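Local coordinates for protein thymine dioxygenase (Neurospora crassa, PDB 5C3Q) that binds thymine, 2-oxoglutarate and a metal ion at one site, and probably hydroxylates thymine as a non-haem dioxygenase, at residues A[88-93]-A[128-133]; A[126-129]-A[134-137]. All coordinates share one frame; numbering follows the deposited sequence.

Contact 1 of 2, residues A[88-93]-A[128-133]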
# COMPACT_ATOMS: atom_id res chain seq x y z
N ALA A 88 -16.05 6.60 4.35
CA ALA A 88 -15.84 7.05 2.97
C ALA A 88 -14.40 6.76 2.54
O ALA A 88 -14.16 6.20 1.46
CB ALA A 88 -16.12 8.54 2.86
N ASN A 89 -13.46 7.15 3.39
CA ASN A 89 -12.02 6.95 3.15
C ASN A 89 -11.55 7.53 1.81
O ASN A 89 -10.77 6.90 1.10
CB ASN A 89 -11.67 5.46 3.26
CG ASN A 89 -10.19 5.23 3.51
OD1 ASN A 89 -9.48 6.10 4.00
ND2 ASN A 89 -9.71 4.04 3.17
N ARG A 90 -12.03 8.72 1.48
CA ARG A 90 -11.73 9.35 0.20
C ARG A 90 -11.41 10.82 0.40
O ARG A 90 -12.02 11.49 1.24
CB ARG A 90 -12.93 9.24 -0.75
CG ARG A 90 -13.20 7.85 -1.31
CD ARG A 90 -14.64 7.76 -1.77
NE ARG A 90 -14.94 6.58 -2.59
CZ ARG A 90 -15.34 5.39 -2.14
NH1 ARG A 90 -15.47 5.15 -0.84
NH2 ARG A 90 -15.60 4.42 -3.00
N GLY A 91 -10.46 11.32 -0.38
CA GLY A 91 -10.15 12.74 -0.40
C GLY A 91 -8.78 13.10 0.13
O GLY A 91 -7.94 12.23 0.41
N TYR A 92 -8.56 14.41 0.28
CA TYR A 92 -7.25 14.96 0.57
C TYR A 92 -6.96 15.00 2.06
O TYR A 92 -7.83 15.34 2.86
CB TYR A 92 -7.13 16.38 -0.00
CG TYR A 92 -5.85 17.08 0.39
CD1 TYR A 92 -4.65 16.74 -0.22
CD2 TYR A 92 -5.85 18.07 1.37
CE1 TYR A 92 -3.47 17.37 0.14
CE2 TYR A 92 -4.67 18.70 1.73
CZ TYR A 92 -3.49 18.35 1.12
OH TYR A 92 -2.31 18.98 1.47
N SER A 93 -5.73 14.66 2.43
CA SER A 93 -5.31 14.72 3.82
C SER A 93 -3.84 15.13 3.96
O SER A 93 -3.00 14.82 3.12
CB SER A 93 -5.54 13.37 4.50
OG SER A 93 -5.33 13.48 5.89
N GLU A 128 -15.62 4.45 -8.27
CA GLU A 128 -16.56 5.51 -8.61
C GLU A 128 -18.00 5.26 -8.20
O GLU A 128 -18.70 6.18 -7.80
CB GLU A 128 -16.54 5.76 -10.12
CG GLU A 128 -15.37 6.61 -10.59
CD GLU A 128 -15.63 8.09 -10.41
OE1 GLU A 128 -15.64 8.56 -9.25
OE2 GLU A 128 -15.80 8.79 -11.43
N ASP A 129 -18.44 4.01 -8.31
CA ASP A 129 -19.87 3.69 -8.22
C ASP A 129 -20.25 3.00 -6.91
O ASP A 129 -21.23 2.26 -6.86
CB ASP A 129 -20.30 2.85 -9.43
CG ASP A 129 -19.61 1.49 -9.48
OD1 ASP A 129 -18.57 1.30 -8.81
OD2 ASP A 129 -20.11 0.61 -10.21
N GLU A 130 -19.50 3.25 -5.84
CA GLU A 130 -19.88 2.73 -4.53
C GLU A 130 -21.04 3.55 -3.99
O GLU A 130 -20.89 4.76 -3.81
CB GLU A 130 -18.72 2.76 -3.54
CG GLU A 130 -19.11 2.13 -2.21
CD GLU A 130 -17.94 1.95 -1.27
OE1 GLU A 130 -16.86 2.52 -1.51
OE2 GLU A 130 -18.12 1.22 -0.27
N PRO A 131 -22.19 2.91 -3.73
CA PRO A 131 -23.34 3.62 -3.16
C PRO A 131 -22.98 4.41 -1.91
O PRO A 131 -22.35 3.88 -1.00
CB PRO A 131 -24.31 2.48 -2.81
CG PRO A 131 -23.97 1.38 -3.75
CD PRO A 131 -22.48 1.48 -3.94
N GLY A 132 -23.37 5.69 -1.89
CA GLY A 132 -23.24 6.53 -0.70
C GLY A 132 -21.87 7.14 -0.44
O GLY A 132 -21.73 7.91 0.50
N HIS A 133 -20.87 6.81 -1.26
CA HIS A 133 -19.50 7.29 -1.04
C HIS A 133 -18.86 7.83 -2.31
O HIS A 133 -17.94 7.22 -2.85
CB HIS A 133 -18.62 6.16 -0.50
CG HIS A 133 -19.09 5.56 0.78
ND1 HIS A 133 -19.43 6.32 1.88
CD2 HIS A 133 -19.25 4.27 1.16
CE1 HIS A 133 -19.79 5.52 2.87
NE2 HIS A 133 -19.68 4.27 2.46
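Ala88 and His133 bring the two backbones closest, with CA atoms 5.4 Å apart, where a type II turn from Glu130 to His133 ends beside the residues leading into strand 91-93. Arg90 carries most of the contact. Its chain is extended from CG to NE and takes the guanidinium across to Glu130. NH2 of Arg90 donates to OE1 of Glu130 at 2.7 Å, nearly in the guanidinium plane and on the anti lone pair of that oxygen. This is a salt bridge, and NH1 adds a weak second bond to the same oxygen. The two charged planes stand 60° apart. NH1 of Arg90 also donates to O of Ala88 at 2.8 Å, tying it to its own segment. O of His133 lies over one face of the Arg90 guanidinium, toward its rim, near NE but at too poor an angle for a hydrogen bond. The His133 ring receives CA of Ala88 over its face, a CH-pi contact 4.2 Å from CA to the ring centroid. The neighbouring Asn89 ND2 donates to bound thymine O2. The contact joins a buried arginine, next in the chain to Asn89, to a surface turn of this double-stranded beta-helix dioxygenase.

Contact 2 of 2, residues A[126-129]-A[134-137]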
# COMPACT_ATOMS: atom_id res chain seq x y z
N GLY A 126 -11.56 6.10 -4.25
CA GLY A 126 -12.20 4.79 -4.19
C GLY A 126 -12.86 4.48 -5.52
O GLY A 126 -12.75 5.28 -6.46
N ARG A 127 -13.54 3.34 -5.63
CA ARG A 127 -14.26 3.04 -6.86
C ARG A 127 -15.42 4.03 -7.03
O ARG A 127 -16.09 4.39 -6.07
CB ARG A 127 -14.76 1.59 -6.91
CG ARG A 127 -15.79 1.20 -5.88
CD ARG A 127 -16.36 -0.16 -6.22
NE ARG A 127 -17.20 -0.67 -5.13
CZ ARG A 127 -18.53 -0.71 -5.13
NH1 ARG A 127 -19.24 -0.29 -6.17
NH2 ARG A 127 -19.16 -1.20 -4.07
N GLU A 128 -15.62 4.45 -8.27
CA GLU A 128 -16.56 5.51 -8.61
C GLU A 128 -18.00 5.26 -8.20
O GLU A 128 -18.70 6.18 -7.80
CB GLU A 128 -16.54 5.76 -10.12
CG GLU A 128 -15.37 6.61 -10.59
CD GLU A 128 -15.63 8.09 -10.41
OE1 GLU A 128 -15.64 8.56 -9.25
OE2 GLU A 128 -15.80 8.79 -11.43
N ASP A 129 -18.44 4.01 -8.31
CA ASP A 129 -19.87 3.69 -8.22
C ASP A 129 -20.25 3.00 -6.91
O ASP A 129 -21.23 2.26 -6.86
CB ASP A 129 -20.30 2.85 -9.43
CG ASP A 129 -19.61 1.49 -9.48
OD1 ASP A 129 -18.57 1.30 -8.81
OD2 ASP A 129 -20.11 0.61 -10.21
N PRO A 134 -19.33 8.99 -2.79
CA PRO A 134 -18.75 9.57 -4.01
C PRO A 134 -17.34 10.12 -3.81
O PRO A 134 -17.02 10.62 -2.73
CB PRO A 134 -19.71 10.72 -4.34
CG PRO A 134 -20.32 11.10 -3.03
CD PRO A 134 -20.42 9.83 -2.24
N ASN A 135 -16.50 10.01 -4.84
CA ASN A 135 -15.15 10.58 -4.80
C ASN A 135 -15.19 12.10 -4.89
O ASN A 135 -15.86 12.64 -5.78
CB ASN A 135 -14.30 10.02 -5.95
CG ASN A 135 -13.89 8.58 -5.73
OD1 ASN A 135 -13.50 8.19 -4.63
ND2 ASN A 135 -13.96 7.77 -6.79
N PRO A 136 -14.48 12.80 -3.99
CA PRO A 136 -14.43 14.27 -4.08
C PRO A 136 -13.38 14.74 -5.09
O PRO A 136 -12.27 15.11 -4.71
CB PRO A 136 -14.07 14.69 -2.66
CG PRO A 136 -13.24 13.56 -2.14
CD PRO A 136 -13.74 12.30 -2.82
N TRP A 137 -13.74 14.71 -6.37
CA TRP A 137 -12.81 15.09 -7.43
C TRP A 137 -12.62 16.61 -7.45
O TRP A 137 -13.57 17.35 -7.21
CB TRP A 137 -13.32 14.64 -8.80
CG TRP A 137 -13.45 13.16 -8.96
CD1 TRP A 137 -14.60 12.43 -8.93
CD2 TRP A 137 -12.39 12.23 -9.19
NE1 TRP A 137 -14.32 11.10 -9.13
CE2 TRP A 137 -12.97 10.95 -9.29
CE3 TRP A 137 -11.00 12.36 -9.32
CZ2 TRP A 137 -12.21 9.80 -9.52
CZ3 TRP A 137 -10.24 11.21 -9.55
CH2 TRP A 137 -10.85 9.94 -9.64
O HOH W 1 -17.64 9.00 -7.32
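Glu128 and Asn135 come closest where the chain turns back on itself, their CA atoms 6.5 Å apart. The tight part is the amide of Asn135. Its OD1 accepts from N of Gly126 at 2.9 Å. Its ND2 donates to O of Gly126 at 2.8 Å, from above that carbonyl plane. One side-chain amide thus pairs with both backbone polar atoms of one glycine. The second N-H of ND2 goes to OE1 of Glu128 at 3.1 Å, nearly in the amide plane. Glu128 is bent at its second torsion (chi2 -82°), and this turns the carboxylate in toward Asn135 and Trp137. NE1 of Trp137 donates to the same OE1 at 2.9 Å, almost exactly in the indole plane but from above the carboxylate plane, on the same face as ND2 of Asn135. Carboxylate and ring are almost perpendicular, at 88°. CB of Asn135 lies over one face of the indole, towards its rim. An alanine in place of Asn135 would probably leave N and O of Gly126 without these partners and OE1 of Glu128 with one donor fewer.

The solvent side is looser. A water there bridges the two segments: it accepts from N of Asn135 at 2.9 Å and lies within hydrogen-bonding distance of O and OE1 of Glu128. Exposed Asp129 points away from 134-137, and its OD1 forms a salt bridge with NH1 of Arg127, while NE of Arg127 pairs with Asp188. Helix 147-173 lies against the contact: ND2 of Asn152 bonds to OE2 of Glu128, and Lys148 makes a cation-pi contact with Trp137. With indole and amide N-H groups both directed at one oxygen, Glu128 is likely to be held as the charged carboxylate.

In the fold
Along the chain, 88-93 comes first, then the overlapping 126-129 and 128-133, and 134-137 follows. Contacts 1 and 2 share Glu128 and Asp129, and their centres are about 5 Å apart. Both lie in the N-terminal region shared with non-haem dioxygenases. They sit at the end of the mixed beta-sheet, where strand 91-93 is outermost and pairs antiparallel with strand 121-125. The loop after 121-125, before helix 147-173, supplies three of the four segments. Arg90 reaches contact 2 through NH2 to O of Arg127, with a weak bond from NE to OD1 of Asn135. CA of Gly91 packs on CG of Pro136. The loop is thus joined to itself and to the segment carrying thymine-pocket residue Asn89.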